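PDB 3I4G: SusD-like carbohydrate binding protein BF1063, which probably binds carbohydrate at the bacterial outer membrane, as a SusD-like protein. Local coordinates for residues Gln407-Leu410 and Asp411-Ile414; Ala504-Asn507 and Pro508-Tyr511; Gln256-Glu259 and Asn260-Gly263; Thr481-Ala484 and Thr485-Glu489; Ala195-Gln198 and Ala199-Phe203. One frame throughout, in Å; residues are numbered along the deposited sequence.

All five contacts are local, each within one continuous run of chain. In chain order they are contact 5, contact 3, contact 1, contact 4 and contact 2. Contact 5 opens helix 197-211 and is the buried one. Contact 3 runs from the end of strand 254-257 into a turn. The antiparallel partner of that strand is strand 380-386; Ala202 and Phe203 of contact 5 pack on it. The centres of contacts 3 and 5 are about 23 Å apart. Contact 1 closes helix 407-412, about 22 Å between centres from contact 5. Contacts 4 and 2 flank strand 497-502, with nearest atoms about 13 Å apart. The five lie at helix ends, turns and loops of a SusD-family chain in which helix outweighs strand.

Contact 1 of 5, residues Gln407-Leu410 and Asp411-Ile414; sequences QGIL and DETI
Leu410 and Ile414 form the tightly packed side of this helix end. Their side chains run side by side in the same direction. Leu410 CD2 lies 3.9 Å from Ile414 CG2, and both residues are buried. Thr413 is buried as well. Its hydroxyl donates to the backbone, with Thr413 OG1 2.8 Å from Ile409 O. The first torsion (58°) puts OG1 between the backbone N and the carbonyl carbon, from where it reaches back one helical turn. Thr413 N also bonds Leu410 O at 3.2 Å.

The other side is more open to solvent. There Gln407 NE2 donates to Asp411 OD1 at 2.9 Å, one turn on. The bond lies in the amide plane but meets the carboxylate from above, and the two planes are 52° apart. NE2 also bonds Val428 O, and Asp411 OD1 also accepts from Asn415 ND2, so both atoms have a second partner. Glu412 lies alongside Ile409, with Glu412 OE2 3.8 Å from Ile409 CG1. Asp411 N to Gln407 O and Glu412 N to Gly408 O carry the helical bonding to its last turn.

Thr413 is the N-cap position of helix 414-418, which follows at once. Thr413 and Ile414 pack on helix 387-400, while Leu410 and Ile414 also touch helix 433-447.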
loop_
_atom_site.group_PDB
_atom_site.type_symbol
_atom_site.label_atom_id
_atom_site.label_comp_id
_atom_site.label_asym_id
_atom_site.label_seq_id
_atom_site.Cartn_x
_atom_site.Cartn_y
_atom_site.Cartn_z
ATOM N N GLN A 407 8.518 22.249 -18.098
ATOM C CA GLN A 407 7.456 21.484 -18.723
ATOM C C GLN A 407 7.991 20.114 -19.165
ATOM O O GLN A 407 7.261 19.137 -19.107
ATOM C CB GLN A 407 6.837 22.233 -19.902
ATOM C CG GLN A 407 5.593 21.593 -20.468
ATOM C CD GLN A 407 4.476 21.545 -19.436
ATOM O OE1 GLN A 407 4.194 22.556 -18.793
ATOM N NE2 GLN A 407 3.831 20.393 -19.286
ATOM N N GLY A 408 9.247 20.019 -19.589
ATOM C CA GLY A 408 9.835 18.740 -19.952
ATOM C C GLY A 408 9.826 17.761 -18.791
ATOM O O GLY A 408 9.536 16.565 -18.963
ATOM N N ILE A 409 10.189 18.240 -17.609
ATOM C CA ILE A 409 10.162 17.387 -16.402
ATOM C C ILE A 409 8.734 16.968 -16.076
ATOM O O ILE A 409 8.488 15.814 -15.748
ATOM C CB ILE A 409 10.823 18.093 -15.209
ATOM C CG1 ILE A 409 12.321 18.181 -15.443
ATOM C CG2 ILE A 409 10.544 17.365 -13.874
ATOM C CD1 ILE A 409 13.055 19.146 -14.488
ATOM N N LEU A 410 7.784 17.893 -16.174
ATOM C CA LEU A 410 6.389 17.538 -15.939
ATOM C C LEU A 410 5.955 16.475 -16.940
ATOM O O LEU A 410 5.273 15.521 -16.583
ATOM C CB LEU A 410 5.472 18.766 -16.033
ATOM C CG LEU A 410 5.667 19.873 -15.010
ATOM C CD1 LEU A 410 4.822 21.086 -15.358
ATOM C CD2 LEU A 410 5.331 19.379 -13.583
ATOM N N ASP A 411 6.328 16.636 -18.203
ATOM C CA ASP A 411 5.910 15.701 -19.241
ATOM C C ASP A 411 6.473 14.298 -19.047
ATOM O O ASP A 411 5.792 13.322 -19.355
ATOM C CB ASP A 411 6.265 16.263 -20.618
ATOM C CG ASP A 411 5.397 17.444 -20.988
ATOM O OD1 ASP A 411 4.360 17.692 -20.291
ATOM O OD2 ASP A 411 5.736 18.120 -21.988
ATOM N N GLU A 412 7.671 14.190 -18.484
ATOM C CA GLU A 412 8.274 12.869 -18.256
ATOM C C GLU A 412 7.775 12.219 -16.951
ATOM O O GLU A 412 8.030 11.046 -16.717
ATOM C CB GLU A 412 9.813 12.939 -18.282
ATOM C CG GLU A 412 10.427 13.573 -17.105
ATOM C CD GLU A 412 11.977 13.629 -17.143
ATOM O OE1 GLU A 412 12.603 12.822 -17.862
ATOM O OE2 GLU A 412 12.529 14.482 -16.418
ATOM N N THR A 413 7.109 12.974 -16.086
ATOM C CA THR A 413 6.708 12.469 -14.785
ATOM C C THR A 413 5.192 12.461 -14.632
ATOM O O THR A 413 4.523 11.515 -15.034
ATOM C CB THR A 413 7.384 13.253 -13.623
ATOM O OG1 THR A 413 7.075 14.665 -13.686
ATOM C CG2 THR A 413 8.911 13.074 -13.627
ATOM N N ILE A 414 4.641 13.507 -14.043
ATOM C CA ILE A 414 3.217 13.567 -13.770
ATOM C C ILE A 414 2.347 13.421 -15.022
ATOM O O ILE A 414 1.303 12.759 -14.974
ATOM C CB ILE A 414 2.875 14.860 -12.987
ATOM C CG1 ILE A 414 1.422 14.845 -12.536
ATOM C CG2 ILE A 414 3.218 16.123 -13.799
ATOM C CD1 ILE A 414 1.179 15.777 -11.312
#

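Contact 2 of 5, residues Ala504-Asn507 and Pro508-Tyr511; sequences AFRN and PTDY. With EDO (1,2-ethanediol), chain F.
Arg506 and Asp510 face each other across a tight turn that runs through a cis peptide bond before Pro508 into a 3-10 segment, 509-511. The turn lies in the loop between strand 497-502 and helix 517-522. Arg506 takes the carboxylate side-on in a two-nitrogen salt bridge. Arg506 NE meets Asp510 OD2 at 2.9 Å, and Arg506 NH2 meets Asp510 OD1 at 2.8 Å. Both oxygens lie near the guanidinium plane, but Arg506 NE comes to OD2 from above the carboxylate plane. The two flat groups are turned 40° from each other. The bend at chi3 of Arg506 (-68°) turns its NE and NH2 to the carboxylate of Asp510. Asp510 OD2 accepts a second hydrogen bond, from Arg506 N, at 2.8 Å on its anti side. In return Asp510 N bonds Arg506 O. The carboxylate is thus held by backbone and side chain of one residue, which should favour its charged form. Thr509 CG2 sits over one face of the guanidinium. Arg506 NH2 also bonds Leu81 O.

The aromatic side is set by Phe505. Its ring receives Asp510 CB over one face, a CH-pi contact of 3.4 Å to the centroid. The edge of the same ring points at the face of Tyr511 in a T-shaped stack, with centroids 5.0 Å apart and planes at 73°. Tyr511 OH bonds His465 ND1, and helices 454-461 and 464-467 pack against both rings. A 1,2-ethanediol, probably from the crystallisation liquor, donates from O1 to Thr509 O. At the edge of the Tyr511 ring, near its plane, Asn507 OD1 lies 3.4 Å from Tyr511 CE2.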
loop_
_atom_site.group_PDB
_atom_site.type_symbol
_atom_site.label_atom_id
_atom_site.label_comp_id
_atom_site.label_asym_id
_atom_site.label_seq_id
_atom_site.Cartn_x
_atom_site.Cartn_y
_atom_site.Cartn_z
ATOM N N ALA A 504 -9.908 10.587 15.763
ATOM C CA ALA A 504 -9.330 11.711 16.507
ATOM C C ALA A 504 -7.839 11.416 16.730
ATOM O O ALA A 504 -7.326 11.339 17.864
ATOM C CB ALA A 504 -10.059 11.954 17.806
ATOM N N PHE A 505 -7.118 11.256 15.619
ATOM C CA PHE A 505 -5.671 11.031 15.632
ATOM C C PHE A 505 -4.977 12.062 16.510
ATOM O O PHE A 505 -5.267 13.271 16.419
ATOM C CB PHE A 505 -5.176 11.139 14.185
ATOM C CG PHE A 505 -3.699 10.911 13.953
ATOM C CD1 PHE A 505 -2.763 11.874 14.258
ATOM C CD2 PHE A 505 -3.263 9.774 13.278
ATOM C CE1 PHE A 505 -1.434 11.676 13.957
ATOM C CE2 PHE A 505 -1.925 9.588 12.973
ATOM C CZ PHE A 505 -1.028 10.532 13.306
ATOM N N ARG A 506 -4.063 11.622 17.359
ATOM C CA ARG A 506 -3.412 12.513 18.293
ATOM C C ARG A 506 -2.080 13.047 17.781
ATOM O O ARG A 506 -1.192 12.266 17.393
ATOM C CB ARG A 506 -3.144 11.752 19.593
ATOM C CG ARG A 506 -4.357 11.229 20.308
ATOM C CD ARG A 506 -4.038 10.186 21.366
ATOM N NE ARG A 506 -3.561 8.959 20.761
ATOM C CZ ARG A 506 -3.284 7.854 21.420
ATOM N NH1 ARG A 506 -3.438 7.788 22.744
ATOM N NH2 ARG A 506 -2.886 6.802 20.759
ATOM N N ASN A 507 -1.920 14.371 17.778
ATOM C CA ASN A 507 -0.678 15.000 17.380
ATOM C C ASN A 507 0.101 15.364 18.644
ATOM O O ASN A 507 -0.361 16.193 19.411
ATOM C CB ASN A 507 -0.972 16.228 16.540
ATOM C CG ASN A 507 0.277 16.796 15.896
ATOM O OD1 ASN A 507 1.300 16.110 15.762
ATOM N ND2 ASN A 507 0.199 18.068 15.453
ATOM N N PRO A 508 1.305 14.827 18.853
ATOM C CA PRO A 508 2.133 13.986 17.997
ATOM C C PRO A 508 2.076 12.480 18.188
ATOM O O PRO A 508 2.672 11.767 17.396
ATOM C CB PRO A 508 3.549 14.426 18.411
ATOM C CG PRO A 508 3.411 14.633 19.890
ATOM C CD PRO A 508 2.056 15.245 20.070
ATOM N N THR A 509 1.396 12.009 19.212
ATOM C CA THR A 509 1.481 10.611 19.616
ATOM C C THR A 509 1.259 9.624 18.499
ATOM O O THR A 509 2.031 8.652 18.393
ATOM C CB THR A 509 0.457 10.350 20.735
ATOM O OG1 THR A 509 0.837 11.150 21.862
ATOM C CG2 THR A 509 0.403 8.874 21.172
ATOM N N ASP A 510 0.241 9.826 17.657
ATOM C CA ASP A 510 -0.078 8.796 16.665
ATOM C C ASP A 510 0.819 8.807 15.436
ATOM O O ASP A 510 0.646 7.958 14.566
ATOM C CB ASP A 510 -1.568 8.832 16.351
ATOM C CG ASP A 510 -2.386 8.315 17.502
ATOM O OD1 ASP A 510 -2.013 7.267 18.089
ATOM O OD2 ASP A 510 -3.385 8.959 17.860
ATOM N N TYR A 511 1.792 9.718 15.364
ATOM C CA TYR A 511 2.839 9.587 14.362
ATOM C C TYR A 511 3.834 8.468 14.675
ATOM O O TYR A 511 4.638 8.116 13.809
ATOM C CB TYR A 511 3.592 10.931 14.163
ATOM C CG TYR A 511 2.767 11.900 13.350
ATOM C CD1 TYR A 511 2.575 11.682 12.000
ATOM C CD2 TYR A 511 2.231 13.027 13.899
ATOM C CE1 TYR A 511 1.840 12.549 11.245
ATOM C CE2 TYR A 511 1.462 13.928 13.140
ATOM C CZ TYR A 511 1.303 13.664 11.809
ATOM O OH TYR A 511 0.532 14.488 11.013
HETATM C C1 EDO F . 4.143 6.544 20.738
HETATM O O1 EDO F . 3.837 7.893 20.313
HETATM C C2 EDO F . 4.583 6.560 22.198
HETATM O O2 EDO F . 3.415 6.784 22.992
#

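Contact 3 of 5, residues Gln256-Glu259 and Asn260-Gly263; sequences QYLE and NYLG
Leu258 and Tyr261 have nearly the same first torsion (-61° and -63°). In each, CG lies anti to the carbonyl carbon, and the two side chains run side by side in the same direction. They stand at the ends of a type I beta turn, Leu258 to Tyr261, which follows strand 254-257. The ring atom Tyr261 CD1 lies 3.8 Å from Leu258 CB. The Leu258 methyl CD1 comes close to the same ring atom, at 4.0 Å from Tyr261 CD1. The turn is closed by Tyr261 N, which donates to Leu258 O at 2.9 Å.

At the corner of the turn Glu259 and Asn260 also lie side by side. Their carboxylate and amide planes are only 7° apart. The contact is light, with Asn260 OD1 3.7 Å from Glu259 CG. Glu259 N bonds Asn379 OD1, outside the turn.

Beyond the turn the chain doubles back toward the strand. One water joins the two arms. It accepts from Leu258 N at 3.0 Å and donates to Leu262 O at 2.8 Å. Gly263 is buried here, and its N bonds Asp38 OD1. On the strand side, Tyr257 has a backbone bond to Gly380, at the start of strand 380-386, and its ring packs on Thr382. That ring turns its edge to the returning chain: Leu262 O lies near the ring plane, 3.4 Å from Tyr257 CD2.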
loop_
_atom_site.group_PDB
_atom_site.type_symbol
_atom_site.label_atom_id
_atom_site.label_comp_id
_atom_site.label_asym_id
_atom_site.label_seq_id
_atom_site.Cartn_x
_atom_site.Cartn_y
_atom_site.Cartn_z
ATOM N N GLN A 256 3.145 -12.056 -6.253
ATOM C CA GLN A 256 2.337 -12.890 -7.099
ATOM C C GLN A 256 1.792 -14.049 -6.270
ATOM O O GLN A 256 2.563 -14.739 -5.612
ATOM C CB GLN A 256 3.144 -13.433 -8.280
ATOM C CG GLN A 256 2.364 -14.397 -9.134
ATOM C CD GLN A 256 3.123 -14.805 -10.340
ATOM O OE1 GLN A 256 4.131 -15.531 -10.234
ATOM N NE2 GLN A 256 2.648 -14.405 -11.486
ATOM N N TYR A 257 0.487 -14.282 -6.336
ATOM C CA TYR A 257 -0.202 -15.388 -5.696
ATOM C C TYR A 257 -0.644 -16.364 -6.773
ATOM O O TYR A 257 -1.282 -15.975 -7.736
ATOM C CB TYR A 257 -1.392 -14.855 -4.924
ATOM C CG TYR A 257 -1.063 -13.886 -3.826
ATOM C CD1 TYR A 257 -0.988 -12.534 -4.056
ATOM C CD2 TYR A 257 -0.891 -14.330 -2.519
ATOM C CE1 TYR A 257 -0.691 -11.643 -3.046
ATOM C CE2 TYR A 257 -0.590 -13.461 -1.497
ATOM C CZ TYR A 257 -0.495 -12.132 -1.766
ATOM O OH TYR A 257 -0.236 -11.262 -0.734
ATOM N N LEU A 258 -0.305 -17.633 -6.590
ATOM C CA LEU A 258 -0.659 -18.731 -7.490
ATOM C C LEU A 258 -1.564 -19.656 -6.730
ATOM O O LEU A 258 -1.222 -20.145 -5.639
ATOM C CB LEU A 258 0.575 -19.467 -7.979
ATOM C CG LEU A 258 1.591 -18.662 -8.788
ATOM C CD1 LEU A 258 2.730 -19.594 -9.182
ATOM C CD2 LEU A 258 1.009 -18.024 -10.034
ATOM N N GLU A 259 -2.738 -19.926 -7.295
ATOM C CA GLU A 259 -3.755 -20.720 -6.605
ATOM C C GLU A 259 -3.283 -22.110 -6.224
ATOM O O GLU A 259 -3.752 -22.648 -5.217
ATOM C CB GLU A 259 -5.047 -20.811 -7.442
ATOM C CG GLU A 259 -4.859 -21.490 -8.754
ATOM C CD GLU A 259 -6.125 -21.508 -9.592
ATOM O OE1 GLU A 259 -7.221 -21.118 -9.121
ATOM O OE2 GLU A 259 -6.045 -21.909 -10.763
ATOM N N ASN A 260 -2.328 -22.691 -6.937
ATOM C CA ASN A 260 -1.840 -24.033 -6.517
ATOM C C ASN A 260 -0.781 -24.011 -5.382
ATOM O O ASN A 260 -0.323 -25.076 -4.946
ATOM C CB ASN A 260 -1.302 -24.839 -7.717
ATOM C CG ASN A 260 -2.337 -25.103 -8.805
ATOM O OD1 ASN A 260 -3.562 -24.954 -8.603
ATOM N ND2 ASN A 260 -1.833 -25.572 -9.985
ATOM N N TYR A 261 -0.345 -22.821 -4.972
ATOM C CA TYR A 261 0.715 -22.606 -3.988
ATOM C C TYR A 261 0.119 -21.791 -2.859
ATOM O O TYR A 261 -0.699 -22.326 -2.110
ATOM C CB TYR A 261 1.917 -21.931 -4.656
ATOM C CG TYR A 261 2.577 -22.747 -5.755
ATOM C CD1 TYR A 261 1.994 -22.848 -7.016
ATOM C CD2 TYR A 261 3.757 -23.359 -5.551
ATOM C CE1 TYR A 261 2.583 -23.582 -8.023
ATOM C CE2 TYR A 261 4.391 -24.100 -6.567
ATOM C CZ TYR A 261 3.799 -24.191 -7.806
ATOM O OH TYR A 261 4.413 -24.863 -8.830
ATOM N N LEU A 262 0.481 -20.534 -2.740
ATOM C CA LEU A 262 -0.074 -19.666 -1.713
ATOM C C LEU A 262 -1.038 -18.735 -2.410
ATOM O O LEU A 262 -0.657 -17.731 -2.969
ATOM C CB LEU A 262 1.024 -18.908 -0.964
ATOM C CG LEU A 262 2.080 -19.756 -0.244
ATOM C CD1 LEU A 262 3.064 -18.789 0.487
ATOM C CD2 LEU A 262 1.483 -20.772 0.689
ATOM N N GLY A 263 -2.288 -19.156 -2.433
ATOM C CA GLY A 263 -3.325 -18.353 -3.060
ATOM C C GLY A 263 -3.672 -17.197 -2.154
ATOM O O GLY A 263 -3.412 -17.214 -0.961
HETATM O O HOH W 1 1.685 -18.381 -4.432
#

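Contact 4 of 5, residues Thr481-Ala484 and Thr485-Glu489; sequences TQYA and TTTKE
Tyr483 and Thr487 make the apolar part of this contact, a CH-pi interaction. Thr487 CG2 lies over one face of the Tyr483 ring, 4.0 Å from its centroid and 16° off the normal. Within that face it is shifted toward the rim.

Backbone bonds hold the short, weakly bonded helix 483-486. Tyr483 O accepts from both Thr486 N and Thr487 N. Thr487 N lies 3.0 Å from Tyr483 O, in a nearly straight bond (175°). Gln482 O also has two donors. Thr485 N and Thr486 OG1 reach it from opposite faces of its plane.

Side-chain hydroxyls add further bonds. Thr486 OG1 is 2.8 Å from Gln482 O; a first torsion of 62° turns the hydroxyl back toward that carbonyl. Thr487 OG1 donates to Glu489 O at 2.8 Å and is also bonded to Tyr499 N. The phenol oxygen of Tyr483 is bonded to Arg497 O and Asp491 N.

Waters bridge two places. One lies 2.8 Å from both Thr481 O and Thr485 OG1. The other donates to Ala484 O and Thr487 O.

The helix lies between strands 471-476 and 497-502 in the chain. Tyr483, Thr486 and Thr487 pack on Trp498 of the later strand, and Glu489 makes a salt bridge to Lys471 of the earlier one.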
loop_
_atom_site.group_PDB
_atom_site.type_symbol
_atom_site.label_atom_id
_atom_site.label_comp_id
_atom_site.label_asym_id
_atom_site.label_seq_id
_atom_site.Cartn_x
_atom_site.Cartn_y
_atom_site.Cartn_z
ATOM N N THR A 481 -35.112 6.864 0.888
ATOM C CA THR A 481 -36.226 7.164 1.759
ATOM C C THR A 481 -35.881 6.935 3.220
ATOM O O THR A 481 -36.440 7.604 4.082
ATOM C CB THR A 481 -37.468 6.283 1.434
ATOM O OG1 THR A 481 -37.142 4.915 1.667
ATOM C CG2 THR A 481 -37.895 6.468 -0.002
ATOM N N GLN A 482 -34.986 5.989 3.497
ATOM C CA GLN A 482 -34.625 5.636 4.864
ATOM C C GLN A 482 -33.440 6.403 5.411
ATOM O O GLN A 482 -33.237 6.409 6.627
ATOM C CB GLN A 482 -34.282 4.151 4.943
ATOM C CG GLN A 482 -35.357 3.224 4.412
ATOM C CD GLN A 482 -36.659 3.438 5.119
ATOM O OE1 GLN A 482 -37.619 3.942 4.533
ATOM N NE2 GLN A 482 -36.675 3.144 6.404
ATOM N N TYR A 483 -32.702 7.096 4.552
ATOM C CA TYR A 483 -31.491 7.801 4.967
ATOM C C TYR A 483 -31.672 8.719 6.156
ATOM O O TYR A 483 -30.930 8.634 7.165
ATOM C CB TYR A 483 -30.972 8.631 3.777
ATOM C CG TYR A 483 -29.817 9.528 4.155
ATOM C CD1 TYR A 483 -28.530 9.042 4.181
ATOM C CD2 TYR A 483 -30.008 10.861 4.477
ATOM C CE1 TYR A 483 -27.451 9.838 4.555
ATOM C CE2 TYR A 483 -28.936 11.668 4.823
ATOM C CZ TYR A 483 -27.657 11.148 4.849
ATOM O OH TYR A 483 -26.638 11.992 5.215
ATOM N N ALA A 484 -32.662 9.600 6.091
ATOM C CA ALA A 484 -32.813 10.618 7.130
ATOM C C ALA A 484 -32.973 10.082 8.546
ATOM O O ALA A 484 -32.530 10.738 9.514
ATOM C CB ALA A 484 -34.014 11.534 6.796
ATOM N N THR A 485 -33.613 8.935 8.679
ATOM C CA THR A 485 -33.860 8.368 10.012
ATOM C C THR A 485 -32.912 7.252 10.423
ATOM O O THR A 485 -33.011 6.758 11.551
ATOM C CB THR A 485 -35.311 7.845 10.113
ATOM O OG1 THR A 485 -35.570 6.908 9.068
ATOM C CG2 THR A 485 -36.299 9.026 10.041
ATOM N N THR A 486 -31.990 6.850 9.548
ATOM C CA THR A 486 -31.098 5.747 9.877
ATOM C C THR A 486 -29.624 6.137 9.871
ATOM O O THR A 486 -28.860 5.488 10.558
ATOM C CB THR A 486 -31.364 4.511 8.983
ATOM O OG1 THR A 486 -31.130 4.813 7.599
ATOM C CG2 THR A 486 -32.809 4.032 9.153
ATOM N N THR A 487 -29.199 7.153 9.116
ATOM C CA THR A 487 -27.806 7.586 9.260
ATOM C C THR A 487 -27.608 8.072 10.711
ATOM O O THR A 487 -28.474 8.735 11.259
ATOM C CB THR A 487 -27.435 8.667 8.231
ATOM O OG1 THR A 487 -26.046 8.979 8.361
ATOM C CG2 THR A 487 -28.268 9.938 8.406
ATOM N N LYS A 488 -26.472 7.762 11.331
ATOM C CA LYS A 488 -26.254 8.253 12.684
ATOM C C LYS A 488 -26.173 9.773 12.750
ATOM O O LYS A 488 -26.457 10.356 13.794
ATOM C CB LYS A 488 -24.975 7.675 13.266
ATOM C CG LYS A 488 -25.069 6.231 13.694
ATOM C CD LYS A 488 -23.675 5.753 14.171
ATOM C CE LYS A 488 -23.724 4.277 14.502
ATOM N NZ LYS A 488 -22.377 3.765 14.899
ATOM N N GLU A 489 -25.744 10.408 11.663
ATOM C CA GLU A 489 -25.677 11.858 11.543
ATOM C C GLU A 489 -26.015 12.221 10.111
ATOM O O GLU A 489 -25.511 11.586 9.189
ATOM C CB GLU A 489 -24.280 12.388 11.885
ATOM C CG GLU A 489 -24.195 13.912 11.899
ATOM C CD GLU A 489 -22.817 14.457 12.300
ATOM O OE1 GLU A 489 -22.102 13.770 13.023
ATOM O OE2 GLU A 489 -22.501 15.589 11.879
HETATM O O HOH W 2 -36.026 8.415 6.745
HETATM O O HOH W 3 -30.838 10.106 11.485
#

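Contact 5 of 5, residues Ala195-Gln198 and Ala199-Phe203; sequences ACKQ and AALAF
Cys196 and Ala199 meet at the start of helix 197-211. Cys196 is the N-cap, and its sulfur accepts a weak bond, Cys196 SG 3.6 Å from Ala199 N. A first torsion of 70° swings the sulfur to where it reaches Ala199 N. The same Ala199 N makes a second weak bond, at 123°, to Cys196 O. Neither bond is strong, but both serve a donor that has no earlier helical carbonyl to use. Cys196 O takes its better bond from Ala200 N at 3.2 Å.

Regular helix bonding follows. Lys197 O accepts from Leu201 N at 2.9 Å. Gln198 O accepts from Ala202 N, also at 2.9 Å. Phe203 N then bonds Ala199 O.

This is a helix N-terminus with a cysteine cap, buried among the helices of this SusD-like protein. Alanines line the packing: Ala200 touches Phe127 of helix 116-139, and Ala202 touches Ile224 of helix 214-227. Ala202 also lies on Ile385 of strand 380-386.

The polar side chains find partners elsewhere in the chain. Gln198 is buried, and both ends of its amide are satisfied: OE1 accepts from Phe184 N and NE2 donates to Asp229 OD2. Lys197 NZ donates to Ala178 O. A second, weak bond runs from the same nitrogen to Leu181 O. The aliphatic part of Lys197 runs beside Leu201 in the same direction, with Lys197 CG 4.1 Å from Leu201 CD1.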
loop_
_atom_site.group_PDB
_atom_site.type_symbol
_atom_site.label_atom_id
_atom_site.label_comp_id
_atom_site.label_asym_id
_atom_site.label_seq_id
_atom_site.Cartn_x
_atom_site.Cartn_y
_atom_site.Cartn_z
ATOM N N ALA A 195 13.567 -9.791 -6.495
ATOM C CA ALA A 195 13.980 -8.378 -6.416
ATOM C C ALA A 195 14.999 -7.979 -7.477
ATOM O O ALA A 195 16.005 -8.638 -7.630
ATOM C CB ALA A 195 14.555 -8.058 -5.022
ATOM N N CYS A 196 14.711 -6.907 -8.200
ATOM C CA CYS A 196 15.645 -6.358 -9.150
ATOM C C CYS A 196 16.316 -5.077 -8.638
ATOM O O CYS A 196 15.933 -4.517 -7.620
ATOM C CB CYS A 196 14.954 -6.085 -10.494
ATOM S SG CYS A 196 13.785 -4.754 -10.496
ATOM N N LYS A 197 17.318 -4.622 -9.369
ATOM C CA LYS A 197 18.057 -3.425 -9.054
ATOM C C LYS A 197 17.111 -2.264 -8.776
ATOM O O LYS A 197 17.224 -1.548 -7.787
ATOM C CB LYS A 197 18.984 -3.102 -10.246
ATOM C CG LYS A 197 19.846 -1.888 -10.077
ATOM C CD LYS A 197 20.775 -1.646 -11.281
ATOM C CE LYS A 197 21.665 -2.821 -11.663
ATOM N NZ LYS A 197 22.661 -3.083 -10.579
ATOM N N GLN A 198 16.162 -2.067 -9.680
ATOM C CA GLN A 198 15.189 -0.977 -9.550
ATOM C C GLN A 198 14.300 -1.097 -8.323
ATOM O O GLN A 198 13.849 -0.062 -7.806
ATOM C CB GLN A 198 14.341 -0.882 -10.825
ATOM C CG GLN A 198 15.105 -0.377 -12.049
ATOM C CD GLN A 198 15.740 -1.471 -12.893
ATOM O OE1 GLN A 198 16.061 -2.598 -12.406
ATOM N NE2 GLN A 198 15.903 -1.169 -14.195
ATOM N N ALA A 199 14.000 -2.308 -7.855
ATOM C CA ALA A 199 13.237 -2.468 -6.600
ATOM C C ALA A 199 14.038 -1.911 -5.431
ATOM O O ALA A 199 13.505 -1.163 -4.586
ATOM C CB ALA A 199 12.851 -3.944 -6.368
ATOM N N ALA A 200 15.320 -2.261 -5.369
ATOM C CA ALA A 200 16.164 -1.720 -4.311
ATOM C C ALA A 200 16.317 -0.197 -4.421
ATOM O O ALA A 200 16.304 0.502 -3.411
ATOM C CB ALA A 200 17.543 -2.452 -4.295
ATOM N N LEU A 201 16.475 0.330 -5.644
ATOM C CA LEU A 201 16.561 1.771 -5.815
ATOM C C LEU A 201 15.255 2.485 -5.415
ATOM O O LEU A 201 15.308 3.629 -4.932
ATOM C CB LEU A 201 16.941 2.161 -7.268
ATOM C CG LEU A 201 18.313 1.764 -7.747
ATOM C CD1 LEU A 201 18.442 1.930 -9.266
ATOM C CD2 LEU A 201 19.329 2.607 -7.008
ATOM N N ALA A 202 14.093 1.865 -5.625
ATOM C CA ALA A 202 12.836 2.493 -5.262
ATOM C C ALA A 202 12.715 2.569 -3.753
ATOM O O ALA A 202 12.279 3.583 -3.215
ATOM C CB ALA A 202 11.669 1.731 -5.863
ATOM N N PHE A 203 13.108 1.499 -3.050
ATOM C CA PHE A 203 13.128 1.570 -1.598
ATOM C C PHE A 203 14.187 2.535 -1.074
ATOM O O PHE A 203 13.959 3.199 -0.066
ATOM C CB PHE A 203 13.277 0.185 -0.966
ATOM C CG PHE A 203 11.974 -0.527 -0.841
ATOM C CD1 PHE A 203 11.208 -0.350 0.298
ATOM C CD2 PHE A 203 11.474 -1.342 -1.844
ATOM C CE1 PHE A 203 9.976 -0.967 0.448
ATOM C CE2 PHE A 203 10.237 -1.985 -1.680
ATOM C CZ PHE A 203 9.482 -1.754 -0.551
#